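Local atomic coordinates of 4-amino-4-deoxychorismate lyase (PDB entry 3LUL), a protein that belongs to the aminotransferase class IV family of pyridoxal-phosphate enzymes, carrying the cofactor covalently bound in an assembly of two subunits. Residues B[30-35]-B[111-116]; B[145-150]-B[163-168]; B[204-209]-B[234-239]. All blocks are in the same frame, centred on the assembly; numbering follows the deposited sequence. Where two conformers were deposited one is given.

Interaction 1 (B[30-35]-B[111-116]); sequences FETIRV and QTFNYS. With PO4 (phosphate ion), chain G.
T32 and F113 meet across the five-stranded mixed sheet of this class IV aminotransferase fold, on strands 28-36 and 106-113, which are not neighbours: strand 84-91 runs between them. That spacing explains why no backbone hydrogen bond links 30-35 to 111-116 and why only side chains bridge the gap. The two side chains cross at about a right angle, and OG1 of T32 lies in the plane of the F113 ring, at its edge, 3.9 Å from F113 CZ. Since T32 was modelled in two conformers, this holds for one of them.

R34 and Y115 form the second pair, also crossing at about a right angle, with guanidinium and phenol planes 78° apart. The touch involves the aliphatic part of the arginine: R34 CG is 3.8 Å from Y115 OH. Its chain runs extended from CG to NE, carrying the charged end past the hydroxyl, and NE is hydrogen-bonded to N36 OD1. Y115 has CG between its backbone N and carbonyl carbon (chi1 71°), which swings the ring toward R34, where OH is hydrogen-bonded to L239 O. R97 of the second subunit packs on both F113 and Y115.

Beyond the rings, a phosphate ion, probably from the crystallisation liquor, is held by S116: its backbone N donates to O4 of the phosphate at 3.0 Å (149° at the hydrogen), and S116 OG donates to phosphate O2 at 2.6 Å.

Interaction 2 (B[145-150]-B[163-168]); sequences YLEAII and ALFFNT
OE2 of E147 is gripped by two nitrogen donors, the NE of R131 in a salt bridge and the indole NE1 of W129, while the same oxygen leans against the ring of F165. The other carboxylate oxygen, OE1, accepts from the hydroxyl of Y138, with a weak additional bond from N135 of the second subunit. With both oxygens engaged, rotation of this buried carboxylate should be strongly restricted, and its polarity is met even though it lies against an aromatic side chain.

The approach to F165 can be told from the planes and the distances. E147 OE2 is 3.8 Å from F165 CE1 and 4.1 Å from F165 CD1, so the CD1-CE1 bond of the ring takes the touch, and the carboxylate plane stands at 82° to that of the ring. The oxygen comes in obliquely. The side chains slide past each other in opposite directions: E147 leaves its helix with CG anti to the backbone N (chi1 -173°) and stays extended beyond, whereas F165 points from its strand toward the helix. The far end of the F165 ring comes close to the helix backbone, where A148 CA is 4.4 Å from F165 CZ. R131 also makes a cation-pi contact with F165, tying ring and carboxylate to one guanidinium.

Y145 is the N-cap residue of the helix, and its OH bonds to O3 of the modified lysine that bears the cofactor, at position 141. Between the parallel-paired strands 122-131 and 162-167, helix 146-157 is the helical part of a beta-alpha-beta connection. It packs over the latter strand, whose other sheet neighbour, strand 172-175, runs antiparallel to it.

Interaction 3 (B[204-209]-B[234-239]); sequences ARLISH and FLTNSL
Apolar contact is the main link here, and it passes through a single methyl group, CD1 of L206 in one of its two modelled conformers. That carbon lies in the plane of the F234 ring, at its edge, 3.7 Å from F234 CE1; the two side chains approach from opposite directions. It also meets the methyl of T236, with L206 CD1 3.8 Å from T236 CG2, and those two side chains cross at about a right angle. The CB of L206 already points at the strand, and CG anti to the backbone N (chi1 -169°) carries the branch on from helix 201-212. F181, I242 and L263 also pack on L206.

Polar linkage is indirect. A water accepts from R205 NH1 at 2.8 Å, lying in the guanidinium plane at its edge, and the same water gives a weak bond of 3.3 Å to S238 OG. R205 NH2 has a salt bridge to D270.

L206 against F234 and T236 is helix-on-sheet packing. The cofactor site begins just beyond it: S238, in the loop after strand 232-237, bonds through OG to OP2, a phosphate oxygen of the modified lysine at position 141, in keeping with the pyridoxal-phosphate site of class IV aminotransferases.

Overall arrangement
Following the chain, interaction 1 closes first, with 75 residues between its segments, including helices 43-57 and 65-78. Interaction 2 follows with a loop of only 12 residues, and interaction 3 with one of 24. The three are in series; none nests or crosses. Interaction 1 belongs to the five-stranded sheet, whereas interactions 2 and 3 reach the larger mixed sheet, their nearest atoms about 6 Å apart. Interaction 1 touches both others: F30 CE1 lies 4.0 Å from Y145 CE1, and R34 CD packs 3.3 Å from S238 O, so the five-stranded sheet meets the start of helix 146-157 and the loop after strand 232-237. The second subunit touches interactions 1 and 2 but not 3.

Interaction 1 (B[30-35]-B[111-116])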
loop_
_atom_site.group_PDB
_atom_site.type_symbol
_atom_site.label_atom_id
_atom_site.label_comp_id
_atom_site.label_asym_id
_atom_site.label_seq_id
_atom_site.Cartn_x
_atom_site.Cartn_y
_atom_site.Cartn_z
ATOM N N PHE B 30 5.060 -2.251 -10.572
ATOM C CA PHE B 30 4.879 -1.642 -11.883
ATOM C C PHE B 30 6.113 -0.892 -12.365
ATOM O O PHE B 30 7.009 -0.553 -11.593
ATOM C CB PHE B 30 3.657 -0.701 -11.903
ATOM C CG PHE B 30 3.874 0.600 -11.218
ATOM C CD1 PHE B 30 3.692 0.724 -9.848
ATOM C CD2 PHE B 30 4.216 1.736 -11.942
ATOM C CE1 PHE B 30 3.897 1.938 -9.205
ATOM C CE2 PHE B 30 4.422 2.959 -11.315
ATOM C CZ PHE B 30 4.266 3.070 -9.942
ATOM N N GLU B 31 6.113 -0.633 -13.675
ATOM C CA GLU B 31 7.103 0.229 -14.301
ATOM C C GLU B 31 6.345 1.133 -15.269
ATOM O O GLU B 31 5.446 0.657 -15.981
ATOM C CB GLU B 31 8.115 -0.581 -15.104
ATOM C CG GLU B 31 9.108 -1.310 -14.250
ATOM C CD GLU B 31 10.074 -0.385 -13.534
ATOM O OE1 GLU B 31 10.276 0.771 -13.956
ATOM O OE2 GLU B 31 10.658 -0.822 -12.523
ATOM N N THR B 32 6.711 2.405 -15.282
ATOM C CA THR B 32 6.116 3.358 -16.201
ATOM C C THR B 32 7.238 3.849 -17.134
ATOM O O THR B 32 8.235 4.399 -16.705
ATOM C CB THR B 32 5.335 4.475 -15.441
ATOM O OG1 THR B 32 4.827 5.433 -16.370
ATOM C CG2 THR B 32 6.198 5.164 -14.397
ATOM N N ILE B 33 7.061 3.577 -18.417
ATOM C CA ILE B 33 8.113 3.682 -19.419
ATOM C C ILE B 33 7.724 4.766 -20.431
ATOM O O ILE B 33 6.651 4.734 -21.000
ATOM C CB ILE B 33 8.301 2.359 -20.139
ATOM C CG1 ILE B 33 8.641 1.221 -19.183
ATOM C CG2 ILE B 33 9.410 2.434 -21.211
ATOM C CD1 ILE B 33 8.207 -0.157 -19.712
ATOM N N ARG B 34 8.619 5.709 -20.629
ATOM C CA ARG B 34 8.423 6.710 -21.644
ATOM C C ARG B 34 8.632 6.104 -23.026
ATOM O O ARG B 34 9.566 5.325 -23.239
ATOM C CB ARG B 34 9.371 7.859 -21.421
ATOM C CG ARG B 34 9.141 9.027 -22.396
ATOM C CD ARG B 34 9.810 10.277 -21.857
ATOM N NE ARG B 34 9.768 11.395 -22.804
ATOM C CZ ARG B 34 10.161 12.649 -22.544
ATOM N NH1 ARG B 34 10.629 13.012 -21.340
ATOM N NH2 ARG B 34 10.071 13.564 -23.506
ATOM N N VAL B 35 7.770 6.467 -23.974
ATOM C CA VAL B 35 7.939 6.053 -25.354
ATOM C C VAL B 35 8.203 7.323 -26.172
ATOM O O VAL B 35 7.406 8.280 -26.100
ATOM C CB VAL B 35 6.734 5.293 -25.884
ATOM C CG1 VAL B 35 6.906 5.021 -27.381
ATOM C CG2 VAL B 35 6.579 3.996 -25.134
ATOM N N GLN B 111 -0.009 -1.715 -20.826
ATOM C CA GLN B 111 -0.998 -0.743 -21.308
ATOM C C GLN B 111 -0.309 0.532 -21.768
ATOM O O GLN B 111 0.584 1.028 -21.092
ATOM C CB GLN B 111 -1.968 -0.383 -20.193
ATOM C CG GLN B 111 -2.949 -1.502 -19.865
ATOM C CD GLN B 111 -3.970 -1.764 -20.983
ATOM O OE1 GLN B 111 -3.983 -2.839 -21.612
ATOM N NE2 GLN B 111 -4.839 -0.792 -21.221
ATOM N N THR B 112 -0.734 1.043 -22.915
ATOM C CA THR B 112 -0.186 2.281 -23.451
ATOM C C THR B 112 -1.102 3.426 -23.058
ATOM O O THR B 112 -2.298 3.250 -22.730
ATOM C CB THR B 112 -0.039 2.279 -24.995
ATOM O OG1 THR B 112 -1.334 2.196 -25.620
ATOM C CG2 THR B 112 0.807 1.145 -25.450
ATOM N N PHE B 113 -0.543 4.618 -23.122
ATOM C CA PHE B 113 -1.315 5.835 -22.917
ATOM C C PHE B 113 -0.603 7.008 -23.550
ATOM O O PHE B 113 0.605 6.988 -23.809
ATOM C CB PHE B 113 -1.556 6.092 -21.427
ATOM C CG PHE B 113 -0.302 6.118 -20.605
ATOM C CD1 PHE B 113 0.235 4.935 -20.092
ATOM C CD2 PHE B 113 0.348 7.315 -20.329
ATOM C CE1 PHE B 113 1.407 4.946 -19.311
ATOM C CE2 PHE B 113 1.507 7.347 -19.537
ATOM C CZ PHE B 113 2.049 6.168 -19.035
ATOM N N ASN B 114 -1.383 8.032 -23.819
ATOM C CA ASN B 114 -0.879 9.290 -24.328
ATOM C C ASN B 114 -0.996 10.320 -23.219
ATOM O O ASN B 114 -1.970 10.305 -22.457
ATOM C CB ASN B 114 -1.686 9.713 -25.536
ATOM C CG ASN B 114 -1.330 8.938 -26.763
ATOM O OD1 ASN B 114 -1.866 7.851 -27.003
ATOM N ND2 ASN B 114 -0.401 9.466 -27.540
ATOM N N TYR B 115 -0.025 11.224 -23.129
ATOM C CA TYR B 115 -0.036 12.257 -22.089
ATOM C C TYR B 115 0.791 13.463 -22.525
ATOM O O TYR B 115 1.652 13.330 -23.390
ATOM C CB TYR B 115 0.518 11.690 -20.783
ATOM C CG TYR B 115 2.008 11.424 -20.828
ATOM C CD1 TYR B 115 2.510 10.270 -21.401
ATOM C CD2 TYR B 115 2.908 12.348 -20.318
ATOM C CE1 TYR B 115 3.876 10.046 -21.456
ATOM C CE2 TYR B 115 4.263 12.129 -20.358
ATOM C CZ TYR B 115 4.751 10.969 -20.919
ATOM O OH TYR B 115 6.100 10.766 -20.965
ATOM N N SER B 116 0.505 14.622 -21.929
ATOM C CA SER B 116 1.235 15.867 -22.178
ATOM C C SER B 116 2.320 16.090 -21.120
ATOM O O SER B 116 2.068 15.938 -19.936
ATOM C CB SER B 116 0.286 17.086 -22.157
ATOM O OG SER B 116 -0.619 17.106 -23.261
HETATM P P PO4 G . -3.263 15.335 -21.756
HETATM O O1 PO4 G . -3.259 13.932 -22.322
HETATM O O2 PO4 G . -3.026 16.344 -22.852
HETATM O O3 PO4 G . -4.574 15.654 -21.106
HETATM O O4 PO4 G . -2.143 15.364 -20.730
#

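Interaction 2 (B[145-150]-B[163-168])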
loop_
_atom_site.group_PDB
_atom_site.type_symbol
_atom_site.label_atom_id
_atom_site.label_comp_id
_atom_site.label_asym_id
_atom_site.label_seq_id
_atom_site.Cartn_x
_atom_site.Cartn_y
_atom_site.Cartn_z
ATOM N N TYR B 145 -0.080 2.461 -3.612
ATOM C CA TYR B 145 0.096 3.914 -3.714
ATOM C C TYR B 145 -0.974 4.747 -3.023
ATOM O O TYR B 145 -1.024 5.961 -3.231
ATOM C CB TYR B 145 0.308 4.345 -5.195
ATOM C CG TYR B 145 1.825 4.413 -5.539
ATOM C CD1 TYR B 145 2.671 3.360 -5.200
ATOM C CD2 TYR B 145 2.394 5.525 -6.163
ATOM C CE1 TYR B 145 4.077 3.380 -5.487
ATOM C CE2 TYR B 145 3.799 5.570 -6.461
ATOM C CZ TYR B 145 4.629 4.489 -6.115
ATOM O OH TYR B 145 5.996 4.471 -6.352
ATOM N N LEU B 146 -1.834 4.149 -2.192
ATOM C CA LEU B 146 -2.846 4.964 -1.513
ATOM C C LEU B 146 -2.263 6.115 -0.699
ATOM O O LEU B 146 -2.834 7.227 -0.681
ATOM C CB LEU B 146 -3.771 4.113 -0.648
ATOM C CG LEU B 146 -5.004 4.773 -0.042
ATOM C CD1 LEU B 146 -5.901 5.574 -1.046
ATOM C CD2 LEU B 146 -5.834 3.696 0.713
ATOM N N GLU B 147 -1.132 5.845 -0.030
ATOM C CA GLU B 147 -0.458 6.867 0.750
ATOM C C GLU B 147 -0.147 8.098 -0.118
ATOM O O GLU B 147 -0.390 9.258 0.295
ATOM C CB GLU B 147 0.807 6.318 1.385
ATOM C CG GLU B 147 1.453 7.298 2.333
ATOM C CD GLU B 147 2.778 6.814 2.896
ATOM O OE1 GLU B 147 2.968 5.594 3.119
ATOM O OE2 GLU B 147 3.596 7.709 3.158
ATOM N N ALA B 148 0.397 7.823 -1.307
ATOM C CA ALA B 148 0.719 8.837 -2.290
ATOM C C ALA B 148 -0.520 9.563 -2.779
ATOM O O ALA B 148 -0.510 10.777 -2.937
ATOM C CB ALA B 148 1.488 8.238 -3.483
ATOM N N ILE B 149 -1.576 8.820 -3.028
ATOM C CA ILE B 149 -2.856 9.404 -3.450
ATOM C C ILE B 149 -3.388 10.373 -2.400
ATOM O O ILE B 149 -3.747 11.504 -2.725
ATOM C CB ILE B 149 -3.922 8.291 -3.755
ATOM C CG1 ILE B 149 -3.506 7.513 -5.008
ATOM C CG2 ILE B 149 -5.328 8.915 -3.937
ATOM C CD1 ILE B 149 -4.298 6.232 -5.212
ATOM N N ILE B 150 -3.429 9.944 -1.148
ATOM C CA ILE B 150 -3.931 10.803 -0.062
ATOM C C ILE B 150 -3.078 12.107 0.039
ATOM O O ILE B 150 -3.618 13.211 0.109
ATOM C CB ILE B 150 -3.958 10.026 1.284
ATOM C CG1 ILE B 150 -4.985 8.859 1.226
ATOM C CG2 ILE B 150 -4.248 10.996 2.479
ATOM C CD1 ILE B 150 -4.908 7.939 2.443
ATOM N N ALA B 163 3.187 16.527 -3.243
ATOM C CA ALA B 163 3.571 16.420 -1.848
ATOM C C ALA B 163 4.969 15.844 -1.754
ATOM O O ALA B 163 5.339 14.979 -2.559
ATOM C CB ALA B 163 2.607 15.492 -1.123
ATOM N N LEU B 164 5.720 16.323 -0.770
ATOM C CA LEU B 164 7.073 15.923 -0.458
ATOM C C LEU B 164 7.122 15.217 0.905
ATOM O O LEU B 164 6.630 15.741 1.930
ATOM C CB LEU B 164 7.982 17.141 -0.440
ATOM C CG LEU B 164 9.466 16.894 -0.281
ATOM C CD1 LEU B 164 10.074 16.153 -1.501
ATOM C CD2 LEU B 164 10.165 18.280 -0.091
ATOM N N PHE B 165 7.690 14.020 0.906
ATOM C CA PHE B 165 7.853 13.209 2.110
ATOM C C PHE B 165 9.253 13.307 2.732
ATOM O O PHE B 165 10.277 13.451 2.036
ATOM C CB PHE B 165 7.566 11.742 1.821
ATOM C CG PHE B 165 6.221 11.508 1.216
ATOM C CD1 PHE B 165 5.097 11.331 2.018
ATOM C CD2 PHE B 165 6.064 11.468 -0.147
ATOM C CE1 PHE B 165 3.833 11.089 1.476
ATOM C CE2 PHE B 165 4.789 11.234 -0.718
ATOM C CZ PHE B 165 3.667 11.061 0.106
ATOM N N PHE B 166 9.241 13.180 4.050
ATOM C CA PHE B 166 10.395 13.114 4.904
ATOM C C PHE B 166 10.442 11.784 5.695
ATOM O O PHE B 166 9.394 11.135 5.945
ATOM C CB PHE B 166 10.379 14.292 5.848
ATOM C CG PHE B 166 10.577 15.635 5.154
ATOM C CD1 PHE B 166 9.539 16.230 4.446
ATOM C CD2 PHE B 166 11.807 16.285 5.204
ATOM C CE1 PHE B 166 9.744 17.467 3.761
ATOM C CE2 PHE B 166 11.993 17.511 4.539
ATOM C CZ PHE B 166 10.963 18.087 3.837
ATOM N N ASN B 167 11.657 11.360 6.034
ATOM C CA ASN B 167 11.836 10.168 6.852
ATOM C C ASN B 167 11.837 10.548 8.340
ATOM O O ASN B 167 11.745 11.740 8.687
ATOM C CB ASN B 167 13.045 9.289 6.428
ATOM C CG ASN B 167 14.397 9.935 6.655
ATOM O OD1 ASN B 167 14.554 10.807 7.501
ATOM N ND2 ASN B 167 15.404 9.452 5.914
ATOM N N THR B 168 11.897 9.536 9.206
ATOM C CA THR B 168 11.853 9.743 10.654
ATOM C C THR B 168 13.142 10.339 11.241
ATOM O O THR B 168 13.188 10.679 12.428
ATOM C CB THR B 168 11.440 8.426 11.401
ATOM O OG1 THR B 168 12.383 7.402 11.083
ATOM C CG2 THR B 168 10.018 7.974 10.993
#

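Interaction 3 (B[204-209]-B[234-239])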
loop_
_atom_site.group_PDB
_atom_site.type_symbol
_atom_site.label_atom_id
_atom_site.label_comp_id
_atom_site.label_asym_id
_atom_site.label_seq_id
_atom_site.Cartn_x
_atom_site.Cartn_y
_atom_site.Cartn_z
ATOM N N ALA B 204 19.148 8.036 -11.536
ATOM C CA ALA B 204 20.388 7.298 -11.835
ATOM C C ALA B 204 21.079 7.797 -13.109
ATOM O O ALA B 204 22.317 7.942 -13.147
ATOM C CB ALA B 204 20.075 5.785 -11.960
ATOM N N ARG B 205 20.287 8.040 -14.158
ATOM C CA ARG B 205 20.816 8.550 -15.443
ATOM C C ARG B 205 21.436 9.930 -15.269
ATOM O O ARG B 205 22.509 10.214 -15.805
ATOM C CB ARG B 205 19.724 8.628 -16.513
ATOM C CG ARG B 205 19.226 7.261 -17.048
ATOM C CD ARG B 205 17.940 7.479 -17.834
ATOM N NE ARG B 205 18.167 8.452 -18.905
ATOM C CZ ARG B 205 17.243 9.256 -19.441
ATOM N NH1 ARG B 205 15.970 9.213 -19.065
ATOM N NH2 ARG B 205 17.604 10.101 -20.410
ATOM N N LEU B 206 20.764 10.776 -14.504
ATOM C CA LEU B 206 21.233 12.138 -14.261
ATOM C C LEU B 206 22.582 12.124 -13.526
ATOM O O LEU B 206 23.513 12.822 -13.907
ATOM C CB LEU B 206 20.169 12.917 -13.479
ATOM C CG LEU B 206 20.333 14.418 -13.323
ATOM C CD1 LEU B 206 18.986 15.019 -13.066
ATOM C CD2 LEU B 206 21.324 14.785 -12.228
ATOM N N ILE B 207 22.683 11.302 -12.485
ATOM C CA ILE B 207 23.941 11.133 -11.756
ATOM C C ILE B 207 25.080 10.669 -12.685
ATOM O O ILE B 207 26.167 11.223 -12.636
ATOM C CB ILE B 207 23.768 10.199 -10.533
ATOM C CG1 ILE B 207 22.870 10.872 -9.492
ATOM C CG2 ILE B 207 25.117 9.866 -9.872
ATOM C CD1 ILE B 207 22.365 9.935 -8.410
ATOM N N SER B 208 24.801 9.696 -13.545
ATOM C CA SER B 208 25.787 9.198 -14.521
ATOM C C SER B 208 26.253 10.309 -15.443
ATOM O O SER B 208 27.444 10.486 -15.642
ATOM C CB SER B 208 25.216 8.041 -15.359
ATOM O OG SER B 208 25.091 6.864 -14.591
ATOM N N HIS B 209 25.307 11.049 -16.022
ATOM C CA HIS B 209 25.641 12.208 -16.840
ATOM C C HIS B 209 26.547 13.210 -16.117
ATOM O O HIS B 209 27.491 13.716 -16.712
ATOM C CB HIS B 209 24.388 12.953 -17.343
ATOM C CG HIS B 209 23.720 12.293 -18.510
ATOM N ND1 HIS B 209 24.362 12.079 -19.707
ATOM C CD2 HIS B 209 22.461 11.816 -18.666
ATOM C CE1 HIS B 209 23.535 11.475 -20.542
ATOM N NE2 HIS B 209 22.375 11.299 -19.932
ATOM N N PHE B 234 14.421 20.810 -8.165
ATOM C CA PHE B 234 13.700 20.159 -9.314
ATOM C C PHE B 234 13.477 18.667 -9.079
ATOM O O PHE B 234 14.086 18.050 -8.208
ATOM C CB PHE B 234 14.409 20.426 -10.662
ATOM C CG PHE B 234 15.734 19.716 -10.840
ATOM C CD1 PHE B 234 15.782 18.400 -11.290
ATOM C CD2 PHE B 234 16.932 20.360 -10.537
ATOM C CE1 PHE B 234 17.005 17.764 -11.480
ATOM C CE2 PHE B 234 18.170 19.725 -10.713
ATOM C CZ PHE B 234 18.210 18.439 -11.176
ATOM N N LEU B 235 12.560 18.097 -9.843
ATOM C CA LEU B 235 12.165 16.691 -9.675
ATOM C C LEU B 235 12.442 15.889 -10.932
ATOM O O LEU B 235 12.512 16.454 -12.009
ATOM C CB LEU B 235 10.685 16.618 -9.402
ATOM C CG LEU B 235 10.155 17.520 -8.283
ATOM C CD1 LEU B 235 8.613 17.456 -8.237
ATOM C CD2 LEU B 235 10.760 17.129 -6.951
ATOM N N THR B 236 12.551 14.572 -10.794
ATOM C CA THR B 236 12.853 13.724 -11.928
ATOM C C THR B 236 11.960 12.485 -11.909
ATOM O O THR B 236 11.722 11.890 -10.856
ATOM C CB THR B 236 14.360 13.264 -11.946
ATOM O OG1 THR B 236 14.642 12.440 -10.801
ATOM C CG2 THR B 236 15.352 14.461 -11.937
ATOM N N ASN B 237 11.485 12.108 -13.087
ATOM C CA ASN B 237 10.891 10.802 -13.322
ATOM C C ASN B 237 10.873 10.482 -14.819
ATOM O O ASN B 237 11.226 11.331 -15.640
ATOM C CB ASN B 237 9.512 10.650 -12.665
ATOM C CG ASN B 237 8.434 11.538 -13.271
ATOM O OD1 ASN B 237 8.526 11.971 -14.415
ATOM N ND2 ASN B 237 7.373 11.782 -12.498
ATOM N N SER B 238 10.509 9.251 -15.159
ATOM C CA SER B 238 10.679 8.772 -16.543
ATOM C C SER B 238 9.713 9.452 -17.465
ATOM O O SER B 238 10.063 9.740 -18.584
ATOM C CB SER B 238 10.438 7.253 -16.646
ATOM O OG SER B 238 11.490 6.542 -16.088
ATOM N N LEU B 239 8.489 9.705 -17.001
ATOM C CA LEU B 239 7.480 10.300 -17.879
ATOM C C LEU B 239 7.656 11.784 -18.104
ATOM O O LEU B 239 7.437 12.269 -19.221
ATOM C CB LEU B 239 6.048 10.027 -17.418
ATOM C CG LEU B 239 5.622 8.578 -17.394
ATOM C CD1 LEU B 239 4.186 8.478 -16.809
ATOM C CD2 LEU B 239 5.717 7.956 -18.757
HETATM O O HOH W 1 14.347 7.869 -17.221
#